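Long-range contacts in CglIIR protein (Corynebacterium glutamicum, PDB 6F1S), which is the C-terminal domain of the H subunit of the CglI restriction endonuclease, a subunit that contains a DEAD-Z1 helicase-like motor: residues 88-93 against 122-127; 98-103 against 128-133; 93-98 against 112-117. All coordinates share one frame; numbering follows the deposited sequence.

All three contacts belong to one beta-alpha-beta unit, strand 92-100, helix 112-120 and strand 126-132, whose two strands are parallel neighbours in the mixed five-stranded sheet of this domain. Interactions 1 and 2 lie where these strands begin and end, with centres about 23 Å apart, on opposite sides of the chain's centre. Interaction 3, centred about 14 Å from interaction 1 and 11 Å from interaction 2, packs the crossover helix on strand 92-100. Starting from the shared R93, it lies within the span that interaction 1 encloses; T98 is common to interactions 2 and 3. Along the chain, the segments of interaction 2 alternate with those of both others, so one unit supplies both strand ends and the helix packing.

Interaction 1: 88-93 against 122-127; sequences PHLTAR and VAHPLL
H124 and T91 lie side by side and point the same way, joined by a hydrogen bond from the imidazole ND1 to the backbone O of T91 (2.7 Å, angle at the hydrogen 164°). The acceptor sits at the ring edge, only 9° out of the imidazole plane, yet the donor stands above the carbonyl plane of T91, so the bond is straight at the ring and off the lone pairs at the carbonyl. Beside it, T91 OG1 approaches H124 CE1 at 3.5 Å. L90, with CG anti to its backbone N, spreads its two methyls over different partners: CD1 crosses toward H124, while CD2 meets P125 CD tip to tip at 4.1 Å.

Further on, parallel strand pairing takes over. R93 N donates to P125 O at 2.8 Å and L127 N to R93 O at 2.8 Å, the two bonds flanking L126 and fixing the R93-L126 bridge. On that face R93 runs alongside L126, its CB 3.8 Å from L126 CD1, and the extended arginine chain carries the guanidinium onward to salt bridges with D49 and E121. E121 also accepts from the backbone N of A123 and H124. The ND1 bond implies a proton on that nitrogen, so the imidazole effectively extends the backbone pairing to T91, ahead of the first strand bridge, and its rotation is probably fixed there.

Interaction 2: 98-103 against 128-133; sequences TNRKVN and ILYRIE. With EDO (1,2-ethanediol), chain C.
The end-to-end directions of the touching parts are 80° apart, and the chain turns a corner at N99, although R100 N still donates to R131 O at 3.1 Å. This is the C-terminal end of the parallel strand pair in the beta-alpha-beta unit. In R100, chi1 (-60°) and the bend at chi2 lay CG and CD over one face of Y130: CG is 3.9 Å from the ring centroid and 28° off the normal, a CH-pi contact, with the guanidinium plane nearly perpendicular to the ring. The further bend at chi3 turns NE back to T98 O. The phenol oxygen of Y130 is bonded to S111 N. A 1,2-ethanediol, probably from the crystallisation liquor, sets C1 at the ring edge, 3.5 Å from Y130 CE2.

T98 CG2 crosses the stem of R131 at CD. The extended R131 reaches D36 through NE, and its NH1 forms a salt bridge with E133 OE1 from the anti side, tilted out of the carboxylate plane. V102 CB packs on I132 CD1 at 3.8 Å. Water 2 accepts from E133 N and probably donates to R100 O. K101, bent at chi2, swings back: NZ donates to E133 O at 2.8 Å, in the carbonyl plane.

Interaction 3: 93-98 against 112-117; sequences RMVLRT and PTDQAL
R93 and L117 approach from opposite directions, the leucine placing CD2 over one face of the R93 guanidinium, 3.7 Å from CZ and offset toward the rim. This is the first contact between strand 92-100 and the crossover helix of a beta-alpha-beta unit; the helix segment runs antiparallel to the strand (179° between axes) at a closest approach of 11.8 Å, a spacing that side chains from both sides fill. The polar rim of the same guanidinium is engaged separately. Besides its carboxylate partners D49 and E121, it meets water 3, which lies in the guanidinium plane, accepts from R93 NH1 at 2.6 Å and donates to L117 O. An apolar methyl thus covers a charged group whose nitrogens have partners around its edge.

Two residues on, V95 also points to the helix. Its CG2 slides past L117 CD2 at 4.2 Å, while CG1 packs against a face of the R97 guanidinium, 3.3 Å above its plane and toward the rim.

R97 supplies the salt bridge. With CG anti to the carbonyl carbon (chi1 -52°) and the chain bent at chi2, the guanidinium folds back over V95 to present its NE and NH2 side to D114. The carboxylate and guanidinium planes are 13° apart, nearly coplanar. Its other terminal nitrogen, NH1, pairs with E48, so R97 links the helix to the region just before strand 49-52. L117 CD1 rests at the guanidinium edge, 3.5 Å from R97 NH2. The grip on D114 is side-on and converges on one oxygen: OD1 uses its syn lone pair to accept from R97 NH2 at 2.8 Å and from R97 NE at 3.1 Å.

Interaction 1: 88-93 against 122-127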
ATOM      1  N   PRO A  88      -0.419  16.067 -16.265  1.00 55.87           N
ATOM      2  CA  PRO A  88       0.983  15.629 -16.310  1.00 54.23           C
ATOM      3  C   PRO A  88       1.802  16.007 -15.072  1.00 52.34           C
ATOM      4  O   PRO A  88       2.773  15.316 -14.752  1.00 50.59           O
ATOM      5  CB  PRO A  88       1.527  16.345 -17.551  1.00 55.80           C
ATOM      6  CG  PRO A  88       0.335  16.581 -18.399  1.00 56.45           C
ATOM      7  CD  PRO A  88      -0.779  16.872 -17.444  1.00 56.43           C
ATOM      8  N   HIS A  89       1.418  17.082 -14.391  1.00 52.11           N
ATOM      9  CA  HIS A  89       2.166  17.544 -13.226  1.00 50.59           C
ATOM     10  C   HIS A  89       1.714  16.856 -11.946  1.00 46.87           C
ATOM     11  O   HIS A  89       2.428  16.873 -10.942  1.00 45.75           O
ATOM     12  CB  HIS A  89       2.035  19.060 -13.068  1.00 53.56           C
ATOM     13  CG  HIS A  89       3.133  19.834 -13.727  1.00 56.11           C
ATOM     14  ND1 HIS A  89       3.185  20.041 -15.090  1.00 57.24           N
ATOM     15  CD2 HIS A  89       4.221  20.453 -13.211  1.00 56.25           C
ATOM     16  CE1 HIS A  89       4.260  20.753 -15.382  1.00 58.00           C
ATOM     17  NE2 HIS A  89       4.905  21.016 -14.259  1.00 57.09           N
ATOM     18  N   LEU A  90       0.530  16.253 -11.980  1.00 43.62           N
ATOM     19  CA  LEU A  90      -0.028  15.621 -10.788  1.00 40.06           C
ATOM     20  C   LEU A  90       0.853  14.477 -10.286  1.00 36.63           C
ATOM     21  O   LEU A  90       1.285  13.619 -11.058  1.00 35.25           O
ATOM     22  CB  LEU A  90      -1.441  15.109 -11.058  1.00 41.14           C
ATOM     23  CG  LEU A  90      -2.141  14.511  -9.836  1.00 41.18           C
ATOM     24  CD1 LEU A  90      -2.233  15.546  -8.719  1.00 40.23           C
ATOM     25  CD2 LEU A  90      -3.520  13.979 -10.204  1.00 40.85           C
ATOM     26  N   THR A  91       1.125  14.484  -8.985  1.00 33.57           N
ATOM     27  CA  THR A  91       1.922  13.434  -8.371  1.00 31.20           C
ATOM     28  C   THR A  91       1.087  12.651  -7.362  1.00 29.29           C
ATOM     29  O   THR A  91       0.062  13.132  -6.874  1.00 28.48           O
ATOM     30  CB  THR A  91       3.181  14.001  -7.666  1.00 37.69           C
ATOM     31  OG1 THR A  91       2.793  14.968  -6.682  1.00 37.36           O
ATOM     32  CG2 THR A  91       4.112  14.658  -8.672  1.00 38.20           C
ATOM     33  N   ALA A  92       1.529  11.437  -7.061  1.00 26.09           N
ATOM     34  CA  ALA A  92       0.895  10.639  -6.028  1.00 25.47           C
ATOM     35  C   ALA A  92       1.563  10.906  -4.690  1.00 23.95           C
ATOM     36  O   ALA A  92       2.734  11.285  -4.631  1.00 23.67           O
ATOM     37  CB  ALA A  92       0.960   9.154  -6.373  1.00 24.27           C
ATOM     38  N   ARG A  93       0.801  10.725  -3.620  1.00 22.63           N
ATOM     39  CA  ARG A  93       1.337  10.801  -2.269  1.00 20.47           C
ATOM     40  C   ARG A  93       1.569   9.386  -1.747  1.00 18.95           C
ATOM     41  O   ARG A  93       0.720   8.505  -1.907  1.00 18.53           O
ATOM     42  CB  ARG A  93       0.385  11.575  -1.355  1.00 20.87           C
ATOM     43  CG  ARG A  93       0.906  11.817   0.054  1.00 20.53           C
ATOM     44  CD  ARG A  93      -0.079  12.662   0.839  1.00 20.52           C
ATOM     45  NE  ARG A  93       0.346  12.901   2.214  1.00 20.04           N
ATOM     46  CZ  ARG A  93      -0.423  13.450   3.151  1.00 20.69           C
ATOM     47  NH1 ARG A  93      -1.668  13.817   2.864  1.00 20.28           N
ATOM     48  NH2 ARG A  93       0.051  13.628   4.377  1.00 19.83           N
ATOM     49  N   VAL A 122      -7.394  14.827  -0.474  1.00 32.03           N
ATOM     50  CA  VAL A 122      -8.413  14.799  -1.521  1.00 35.20           C
ATOM     51  C   VAL A 122      -7.880  15.246  -2.880  1.00 36.09           C
ATOM     52  O   VAL A 122      -8.616  15.260  -3.865  1.00 38.91           O
ATOM     53  CB  VAL A 122      -9.626  15.684  -1.152  1.00 37.17           C
ATOM     54  CG1 VAL A 122     -10.365  15.100   0.047  1.00 37.76           C
ATOM     55  CG2 VAL A 122      -9.186  17.111  -0.873  1.00 37.39           C
ATOM     56  N   ALA A 123      -6.602  15.602  -2.936  1.00 34.92           N
ATOM     57  CA  ALA A 123      -5.991  16.039  -4.185  1.00 35.07           C
ATOM     58  C   ALA A 123      -5.130  14.947  -4.805  1.00 34.63           C
ATOM     59  O   ALA A 123      -5.286  14.613  -5.976  1.00 35.57           O
ATOM     60  CB  ALA A 123      -5.160  17.290  -3.956  1.00 35.74           C
ATOM     61  N   HIS A 124      -4.219  14.396  -4.013  1.00 34.17           N
ATOM     62  CA  HIS A 124      -3.272  13.408  -4.516  1.00 34.13           C
ATOM     63  C   HIS A 124      -3.816  11.990  -4.427  1.00 29.79           C
ATOM     64  O   HIS A 124      -4.368  11.596  -3.400  1.00 27.50           O
ATOM     65  CB  HIS A 124      -1.951  13.482  -3.742  1.00 38.60           C
ATOM     66  CG  HIS A 124      -1.217  14.777  -3.904  1.00 43.04           C
ATOM     67  ND1 HIS A 124      -0.469  15.074  -5.023  1.00 44.63           N
ATOM     68  CD2 HIS A 124      -1.103  15.846  -3.080  1.00 45.07           C
ATOM     69  CE1 HIS A 124       0.065  16.273  -4.887  1.00 46.36           C
ATOM     70  NE2 HIS A 124      -0.303  16.763  -3.716  1.00 47.20           N
ATOM     71  N   PRO A 125      -3.665  11.217  -5.511  1.00 27.21           N
ATOM     72  CA  PRO A 125      -3.832   9.767  -5.384  1.00 24.11           C
ATOM     73  C   PRO A 125      -2.918   9.282  -4.266  1.00 22.31           C
ATOM     74  O   PRO A 125      -1.756   9.685  -4.228  1.00 24.05           O
ATOM     75  CB  PRO A 125      -3.391   9.235  -6.747  1.00 22.74           C
ATOM     76  CG  PRO A 125      -3.585  10.380  -7.679  1.00 23.64           C
ATOM     77  CD  PRO A 125      -3.312  11.619  -6.883  1.00 25.63           C
ATOM     78  N   LEU A 126      -3.440   8.467  -3.359  1.00 18.43           N
ATOM     79  CA  LEU A 126      -2.720   8.140  -2.140  1.00 18.12           C
ATOM     80  C   LEU A 126      -2.392   6.651  -2.036  1.00 16.73           C
ATOM     81  O   LEU A 126      -3.268   5.801  -2.188  1.00 15.96           O
ATOM     82  CB  LEU A 126      -3.539   8.581  -0.919  1.00 19.15           C
ATOM     83  CG  LEU A 126      -2.928   8.308   0.453  1.00 20.79           C
ATOM     84  CD1 LEU A 126      -1.619   9.062   0.618  1.00 19.27           C
ATOM     85  CD2 LEU A 126      -3.900   8.673   1.567  1.00 22.20           C
ATOM     86  N   LEU A 127      -1.120   6.347  -1.789  1.00 14.75           N
ATOM     87  CA  LEU A 127      -0.692   4.982  -1.483  1.00 12.43           C
ATOM     88  C   LEU A 127      -0.080   4.927  -0.088  1.00 13.44           C
ATOM     89  O   LEU A 127       0.913   5.600   0.199  1.00 14.11           O
ATOM     90  CB  LEU A 127       0.316   4.468  -2.519  1.00 12.23           C
ATOM     91  CG  LEU A 127       0.973   3.101  -2.252  1.00 13.66           C
ATOM     92  CD1 LEU A 127      -0.034   1.960  -2.356  1.00 11.83           C
ATOM     93  CD2 LEU A 127       2.174   2.841  -3.169  1.00  8.87           C
TER

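Interaction 2: 98-103 against 128-133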
ATOM      1  N   THR A  98       6.499   1.630   9.207  1.00 14.16           N
ATOM      2  CA  THR A  98       7.128   0.384   9.611  1.00 13.44           C
ATOM      3  C   THR A  98       6.767   0.041  11.056  1.00 14.22           C
ATOM      4  O   THR A  98       6.099   0.824  11.740  1.00 13.26           O
ATOM      5  CB  THR A  98       8.651   0.459   9.438  1.00 12.99           C
ATOM      6  OG1 THR A  98       9.174   1.507  10.261  1.00 13.86           O
ATOM      7  CG2 THR A  98       8.995   0.735   7.977  1.00 11.43           C
ATOM      8  N   ASN A  99       7.201  -1.136  11.501  1.00 14.59           N
ATOM      9  CA  ASN A  99       6.908  -1.638  12.845  1.00 15.02           C
ATOM     10  C   ASN A  99       5.396  -1.677  13.102  1.00 16.24           C
ATOM     11  O   ASN A  99       4.933  -1.452  14.213  1.00 15.20           O
ATOM     12  CB  ASN A  99       7.627  -0.792  13.906  1.00 14.59           C
ATOM     13  CG  ASN A  99       7.446  -1.335  15.319  1.00 17.02           C
ATOM     14  OD1 ASN A  99       7.468  -2.549  15.538  1.00 16.73           O
ATOM     15  ND2 ASN A  99       7.227  -0.434  16.278  1.00 14.82           N
ATOM     16  N   ARG A 100       4.621  -1.961  12.062  1.00 17.47           N
ATOM     17  CA  ARG A 100       3.184  -2.126  12.234  1.00 20.22           C
ATOM     18  C   ARG A 100       2.875  -3.519  12.752  1.00 21.10           C
ATOM     19  O   ARG A 100       3.563  -4.484  12.415  1.00 22.74           O
ATOM     20  CB  ARG A 100       2.440  -1.862  10.920  1.00 22.81           C
ATOM     21  CG  ARG A 100       2.641  -0.458  10.342  1.00 24.61           C
ATOM     22  CD  ARG A 100       2.185   0.646  11.295  1.00 26.59           C
ATOM     23  NE  ARG A 100       3.187   0.941  12.316  1.00 29.30           N
ATOM     24  CZ  ARG A 100       2.945   1.606  13.440  1.00 32.34           C
ATOM     25  NH1 ARG A 100       1.727   2.067  13.691  1.00 32.64           N
ATOM     26  NH2 ARG A 100       3.925   1.812  14.315  1.00 32.20           N
ATOM     27  N   LYS A 101       1.847  -3.612  13.591  1.00 22.17           N
ATOM     28  CA  LYS A 101       1.424  -4.888  14.161  1.00 21.64           C
ATOM     29  C   LYS A 101      -0.066  -5.103  13.948  1.00 23.01           C
ATOM     30  O   LYS A 101      -0.880  -4.787  14.810  1.00 25.13           O
ATOM     31  CB  LYS A 101       1.753  -4.949  15.649  1.00 20.95           C
ATOM     32  CG  LYS A 101       3.228  -4.910  15.954  1.00 21.26           C
ATOM     33  CD  LYS A 101       3.897  -6.200  15.541  1.00 21.29           C
ATOM     34  CE  LYS A 101       5.347  -6.220  15.989  1.00 21.52           C
ATOM     35  NZ  LYS A 101       5.934  -7.576  15.838  1.00 21.32           N
ATOM     36  N   VAL A 102      -0.410  -5.631  12.782  1.00 23.15           N
ATOM     37  CA  VAL A 102      -1.791  -5.904  12.423  1.00 24.19           C
ATOM     38  C   VAL A 102      -1.882  -7.349  11.948  1.00 26.28           C
ATOM     39  O   VAL A 102      -1.076  -7.788  11.131  1.00 27.00           O
ATOM     40  CB  VAL A 102      -2.290  -4.945  11.313  1.00 25.44           C
ATOM     41  CG1 VAL A 102      -3.729  -5.250  10.940  1.00 25.64           C
ATOM     42  CG2 VAL A 102      -2.136  -3.489  11.743  1.00 24.08           C
ATOM     43  N   ASN A 103      -2.841  -8.104  12.466  1.00 27.58           N
ATOM     44  CA  ASN A 103      -2.988  -9.481  12.015  1.00 28.17           C
ATOM     45  C   ASN A 103      -3.740  -9.552  10.702  1.00 26.63           C
ATOM     46  O   ASN A 103      -4.538  -8.677  10.380  1.00 25.77           O
ATOM     47  CB  ASN A 103      -3.697 -10.333  13.065  1.00 30.56           C
ATOM     48  CG  ASN A 103      -2.830 -10.598  14.276  1.00 32.56           C
ATOM     49  OD1 ASN A 103      -1.837 -11.322  14.197  1.00 32.03           O
ATOM     50  ND2 ASN A 103      -3.203 -10.017  15.409  1.00 33.66           N
ATOM     51  N   ILE A 128      -0.687   4.134   0.785  1.00 13.42           N
ATOM     52  CA  ILE A 128      -0.149   3.913   2.117  1.00 13.17           C
ATOM     53  C   ILE A 128       0.368   2.483   2.211  1.00 13.99           C
ATOM     54  O   ILE A 128      -0.371   1.536   1.948  1.00 14.63           O
ATOM     55  CB  ILE A 128      -1.211   4.164   3.211  1.00 13.09           C
ATOM     56  CG1 ILE A 128      -1.778   5.585   3.092  1.00 12.46           C
ATOM     57  CG2 ILE A 128      -0.631   3.918   4.589  1.00  8.31           C
ATOM     58  CD1 ILE A 128      -2.819   5.934   4.163  1.00 12.98           C
ATOM     59  N   LEU A 129       1.638   2.326   2.569  1.00 13.00           N
ATOM     60  CA  LEU A 129       2.226   0.998   2.712  1.00 13.89           C
ATOM     61  C   LEU A 129       2.579   0.710   4.173  1.00 14.07           C
ATOM     62  O   LEU A 129       3.289   1.479   4.817  1.00 13.21           O
ATOM     63  CB  LEU A 129       3.463   0.856   1.816  1.00 13.99           C
ATOM     64  CG  LEU A 129       3.174   0.747   0.313  1.00 13.65           C
ATOM     65  CD1 LEU A 129       4.420   0.980  -0.540  1.00 14.05           C
ATOM     66  CD2 LEU A 129       2.564  -0.594  -0.017  1.00 13.14           C
ATOM     67  N   TYR A 130       2.053  -0.396   4.689  1.00 13.82           N
ATOM     68  CA  TYR A 130       2.322  -0.823   6.058  1.00 14.49           C
ATOM     69  C   TYR A 130       3.259  -2.022   6.071  1.00 15.36           C
ATOM     70  O   TYR A 130       2.961  -3.052   5.457  1.00 15.63           O
ATOM     71  CB  TYR A 130       1.025  -1.187   6.789  1.00 14.40           C
ATOM     72  CG  TYR A 130       0.362  -0.053   7.544  1.00 15.36           C
ATOM     73  CD1 TYR A 130       0.480   1.257   7.114  1.00 15.90           C
ATOM     74  CD2 TYR A 130      -0.389  -0.302   8.691  1.00 15.39           C
ATOM     75  CE1 TYR A 130      -0.133   2.293   7.796  1.00 15.74           C
ATOM     76  CE2 TYR A 130      -0.998   0.727   9.382  1.00 15.60           C
ATOM     77  CZ  TYR A 130      -0.864   2.025   8.929  1.00 16.18           C
ATOM     78  OH  TYR A 130      -1.462   3.068   9.601  1.00 15.50           O
ATOM     79  N   ARG A 131       4.384  -1.889   6.769  1.00 14.78           N
ATOM     80  CA  ARG A 131       5.327  -2.995   6.910  1.00 14.28           C
ATOM     81  C   ARG A 131       5.040  -3.757   8.195  1.00 13.73           C
ATOM     82  O   ARG A 131       5.132  -3.209   9.284  1.00 11.41           O
ATOM     83  CB  ARG A 131       6.773  -2.491   6.898  1.00 14.96           C
ATOM     84  CG  ARG A 131       7.832  -3.581   6.720  1.00 14.47           C
ATOM     85  CD  ARG A 131       9.236  -3.008   6.880  1.00 15.28           C
ATOM     86  NE  ARG A 131      10.279  -3.977   6.558  1.00 15.78           N
ATOM     87  CZ  ARG A 131      10.789  -4.840   7.431  1.00 17.19           C
ATOM     88  NH1 ARG A 131      10.345  -4.862   8.682  1.00 15.81           N
ATOM     89  NH2 ARG A 131      11.739  -5.685   7.052  1.00 17.55           N
ATOM     90  N   ILE A 132       4.683  -5.028   8.056  1.00 17.42           N
ATOM     91  CA  ILE A 132       4.342  -5.860   9.204  1.00 18.19           C
ATOM     92  C   ILE A 132       5.305  -7.027   9.327  1.00 20.53           C
ATOM     93  O   ILE A 132       5.474  -7.800   8.383  1.00 19.48           O
ATOM     94  CB  ILE A 132       2.907  -6.398   9.104  1.00 16.34           C
ATOM     95  CG1 ILE A 132       1.916  -5.241   9.031  1.00 14.70           C
ATOM     96  CG2 ILE A 132       2.590  -7.311  10.285  1.00 15.44           C
ATOM     97  CD1 ILE A 132       0.494  -5.672   8.756  1.00 15.46           C
ATOM     98  N   GLU A 133       5.924  -7.149  10.497  1.00 24.42           N
ATOM     99  CA  GLU A 133       6.926  -8.178  10.744  1.00 27.42           C
ATOM    100  C   GLU A 133       6.763  -8.776  12.139  1.00 26.20           C
ATOM    101  O   GLU A 133       6.418  -8.074  13.082  1.00 24.98           O
ATOM    102  CB  GLU A 133       8.329  -7.590  10.578  1.00 32.09           C
ATOM    103  CG  GLU A 133       9.457  -8.592  10.686  1.00 38.73           C
ATOM    104  CD  GLU A 133      10.782  -7.936  11.029  1.00 44.70           C
ATOM    105  OE1 GLU A 133      11.305  -7.159  10.205  1.00 43.76           O
ATOM    106  OE2 GLU A 133      11.299  -8.195  12.135  1.00 51.85           O
TER
HETATM  107  C1  EDO C 702      -1.653   0.423  12.777  1.00 39.52           C
HETATM  108  O1  EDO C 702      -3.044   0.088  12.899  1.00 38.10           O
HETATM  109  C2  EDO C 702      -0.950   0.334  14.128  1.00 40.18           C
HETATM  110  O2  EDO C 702      -0.155  -0.858  14.198  1.00 40.02           O
HETATM  111  O   HOH W   1       8.437  -3.647  10.104  1.00 15.09           O
HETATM  112  O   HOH W   2       6.260  -4.839  12.005  1.00 19.55           O

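Interaction 3: 93-98 against 112-117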
ATOM      1  N   ARG A  93       0.801  10.725  -3.620  1.00 22.63           N
ATOM      2  CA  ARG A  93       1.337  10.801  -2.269  1.00 20.47           C
ATOM      3  C   ARG A  93       1.569   9.386  -1.747  1.00 18.95           C
ATOM      4  O   ARG A  93       0.720   8.505  -1.907  1.00 18.53           O
ATOM      5  CB  ARG A  93       0.385  11.575  -1.355  1.00 20.87           C
ATOM      6  CG  ARG A  93       0.906  11.817   0.054  1.00 20.53           C
ATOM      7  CD  ARG A  93      -0.079  12.662   0.839  1.00 20.52           C
ATOM      8  NE  ARG A  93       0.346  12.901   2.214  1.00 20.04           N
ATOM      9  CZ  ARG A  93      -0.423  13.450   3.151  1.00 20.69           C
ATOM     10  NH1 ARG A  93      -1.668  13.817   2.864  1.00 20.28           N
ATOM     11  NH2 ARG A  93       0.051  13.628   4.377  1.00 19.83           N
HETATM   12  N   MSE A  94       2.732   9.161  -1.147  1.00 17.96           N
HETATM   13  CA  MSE A  94       3.059   7.841  -0.626  1.00 16.48           C
HETATM   14  C   MSE A  94       3.492   7.909   0.833  1.00 14.77           C
HETATM   15  O   MSE A  94       4.376   8.689   1.205  1.00 13.21           O
HETATM   16  CB  MSE A  94       4.149   7.167  -1.466  1.00 15.09           C
HETATM   17  CG  MSE A  94       4.424   5.734  -1.024  1.00 14.35           C
HETATM   18 SE   MSE A  94       5.474   4.659  -2.284  1.00 36.63          SE
HETATM   19  CE  MSE A  94       7.251   5.362  -1.891  1.00  8.59           C
ATOM     20  N   VAL A  95       2.847   7.081   1.650  1.00 12.79           N
ATOM     21  CA  VAL A  95       3.136   7.006   3.070  1.00 12.24           C
ATOM     22  C   VAL A  95       3.639   5.606   3.412  1.00 12.20           C
ATOM     23  O   VAL A  95       2.978   4.608   3.120  1.00 13.20           O
ATOM     24  CB  VAL A  95       1.890   7.357   3.919  1.00 12.83           C
ATOM     25  CG1 VAL A  95       2.170   7.188   5.402  1.00 10.46           C
ATOM     26  CG2 VAL A  95       1.427   8.781   3.612  1.00 12.05           C
ATOM     27  N   LEU A  96       4.827   5.544   4.007  1.00 12.96           N
ATOM     28  CA  LEU A  96       5.446   4.288   4.407  1.00 13.43           C
ATOM     29  C   LEU A  96       5.516   4.214   5.921  1.00 15.42           C
ATOM     30  O   LEU A  96       6.142   5.065   6.551  1.00 14.87           O
ATOM     31  CB  LEU A  96       6.858   4.151   3.825  1.00 13.20           C
ATOM     32  CG  LEU A  96       7.071   4.341   2.323  1.00 13.55           C
ATOM     33  CD1 LEU A  96       8.554   4.209   1.969  1.00 13.64           C
ATOM     34  CD2 LEU A  96       6.240   3.356   1.525  1.00 12.42           C
ATOM     35  N   ARG A  97       4.871   3.207   6.503  1.00 15.62           N
ATOM     36  CA  ARG A  97       4.935   2.978   7.945  1.00 14.66           C
ATOM     37  C   ARG A  97       5.599   1.642   8.235  1.00 16.08           C
ATOM     38  O   ARG A  97       5.286   0.631   7.601  1.00 17.28           O
ATOM     39  CB  ARG A  97       3.538   2.992   8.574  1.00 15.02           C
ATOM     40  CG  ARG A  97       2.697   4.200   8.240  1.00 15.46           C
ATOM     41  CD  ARG A  97       3.185   5.445   8.940  1.00 13.58           C
ATOM     42  NE  ARG A  97       2.225   6.523   8.751  1.00 14.34           N
ATOM     43  CZ  ARG A  97       2.534   7.812   8.766  1.00 15.95           C
ATOM     44  NH1 ARG A  97       3.791   8.191   8.956  1.00 20.29           N
ATOM     45  NH2 ARG A  97       1.589   8.719   8.575  1.00 13.21           N
ATOM     46  N   THR A  98       6.499   1.630   9.207  1.00 14.16           N
ATOM     47  CA  THR A  98       7.128   0.384   9.611  1.00 13.44           C
ATOM     48  C   THR A  98       6.767   0.041  11.056  1.00 14.22           C
ATOM     49  O   THR A  98       6.099   0.824  11.740  1.00 13.26           O
ATOM     50  CB  THR A  98       8.651   0.459   9.438  1.00 12.99           C
ATOM     51  OG1 THR A  98       9.174   1.507  10.261  1.00 13.86           O
ATOM     52  CG2 THR A  98       8.995   0.735   7.977  1.00 11.43           C
ATOM     53  N   PRO A 112      -5.466   5.017  13.560  1.00 17.78           N
ATOM     54  CA  PRO A 112      -6.360   6.182  13.608  1.00 18.01           C
ATOM     55  C   PRO A 112      -5.741   7.413  12.958  1.00 18.74           C
ATOM     56  O   PRO A 112      -6.451   8.206  12.345  1.00 20.56           O
ATOM     57  CB  PRO A 112      -6.568   6.406  15.107  1.00 17.72           C
ATOM     58  CG  PRO A 112      -6.280   5.078  15.737  1.00 16.25           C
ATOM     59  CD  PRO A 112      -5.196   4.477  14.907  1.00 16.21           C
ATOM     60  N   THR A 113      -4.425   7.557  13.076  1.00 20.46           N
ATOM     61  CA  THR A 113      -3.715   8.686  12.473  1.00 21.30           C
ATOM     62  C   THR A 113      -3.756   8.629  10.946  1.00 21.19           C
ATOM     63  O   THR A 113      -3.973   9.642  10.286  1.00 21.98           O
ATOM     64  CB  THR A 113      -2.245   8.730  12.941  1.00 21.72           C
ATOM     65  OG1 THR A 113      -2.205   8.988  14.347  1.00 23.70           O
ATOM     66  CG2 THR A 113      -1.469   9.818  12.208  1.00 20.54           C
ATOM     67  N   ASP A 114      -3.558   7.441  10.386  1.00 20.75           N
ATOM     68  CA  ASP A 114      -3.560   7.294   8.933  1.00 21.71           C
ATOM     69  C   ASP A 114      -4.980   7.324   8.337  1.00 22.07           C
ATOM     70  O   ASP A 114      -5.157   7.678   7.167  1.00 19.11           O
ATOM     71  CB  ASP A 114      -2.821   6.012   8.536  1.00 21.16           C
ATOM     72  CG  ASP A 114      -1.312   6.136   8.721  1.00 22.04           C
ATOM     73  OD1 ASP A 114      -0.796   7.248   8.512  1.00 23.17           O
ATOM     74  OD2 ASP A 114      -0.645   5.139   9.081  1.00 21.71           O
ATOM     75  N   GLN A 115      -5.980   6.963   9.144  1.00 22.91           N
ATOM     76  CA  GLN A 115      -7.380   7.152   8.764  1.00 24.21           C
ATOM     77  C   GLN A 115      -7.635   8.637   8.499  1.00 23.90           C
ATOM     78  O   GLN A 115      -8.128   9.013   7.432  1.00 25.30           O
ATOM     79  CB  GLN A 115      -8.332   6.641   9.852  1.00 27.64           C
ATOM     80  CG  GLN A 115      -8.840   5.206   9.665  1.00 31.33           C
ATOM     81  CD  GLN A 115      -9.730   5.034   8.438  1.00 33.93           C
ATOM     82  OE1 GLN A 115     -10.237   6.003   7.875  1.00 37.76           O
ATOM     83  NE2 GLN A 115      -9.909   3.793   8.015  1.00 32.83           N
ATOM     84  N   ALA A 116      -7.278   9.476   9.472  1.00 21.61           N
ATOM     85  CA  ALA A 116      -7.487  10.917   9.362  1.00 22.59           C
ATOM     86  C   ALA A 116      -6.653  11.487   8.228  1.00 23.16           C
ATOM     87  O   ALA A 116      -7.121  12.358   7.497  1.00 26.63           O
ATOM     88  CB  ALA A 116      -7.150  11.617  10.682  1.00 20.81           C
ATOM     89  N   LEU A 117      -5.421  11.001   8.094  1.00 21.53           N
ATOM     90  CA  LEU A 117      -4.530  11.434   7.019  1.00 20.47           C
ATOM     91  C   LEU A 117      -5.191  11.208   5.668  1.00 22.15           C
ATOM     92  O   LEU A 117      -5.256  12.118   4.842  1.00 23.31           O
ATOM     93  CB  LEU A 117      -3.187  10.691   7.086  1.00 19.33           C
ATOM     94  CG  LEU A 117      -2.037  11.137   6.170  1.00 18.90           C
ATOM     95  CD1 LEU A 117      -0.701  10.725   6.760  1.00 16.98           C
ATOM     96  CD2 LEU A 117      -2.164  10.590   4.745  1.00 16.62           C
TER
HETATM   97  O   HOH W   3      -3.437  14.696   4.573  1.00 21.92           O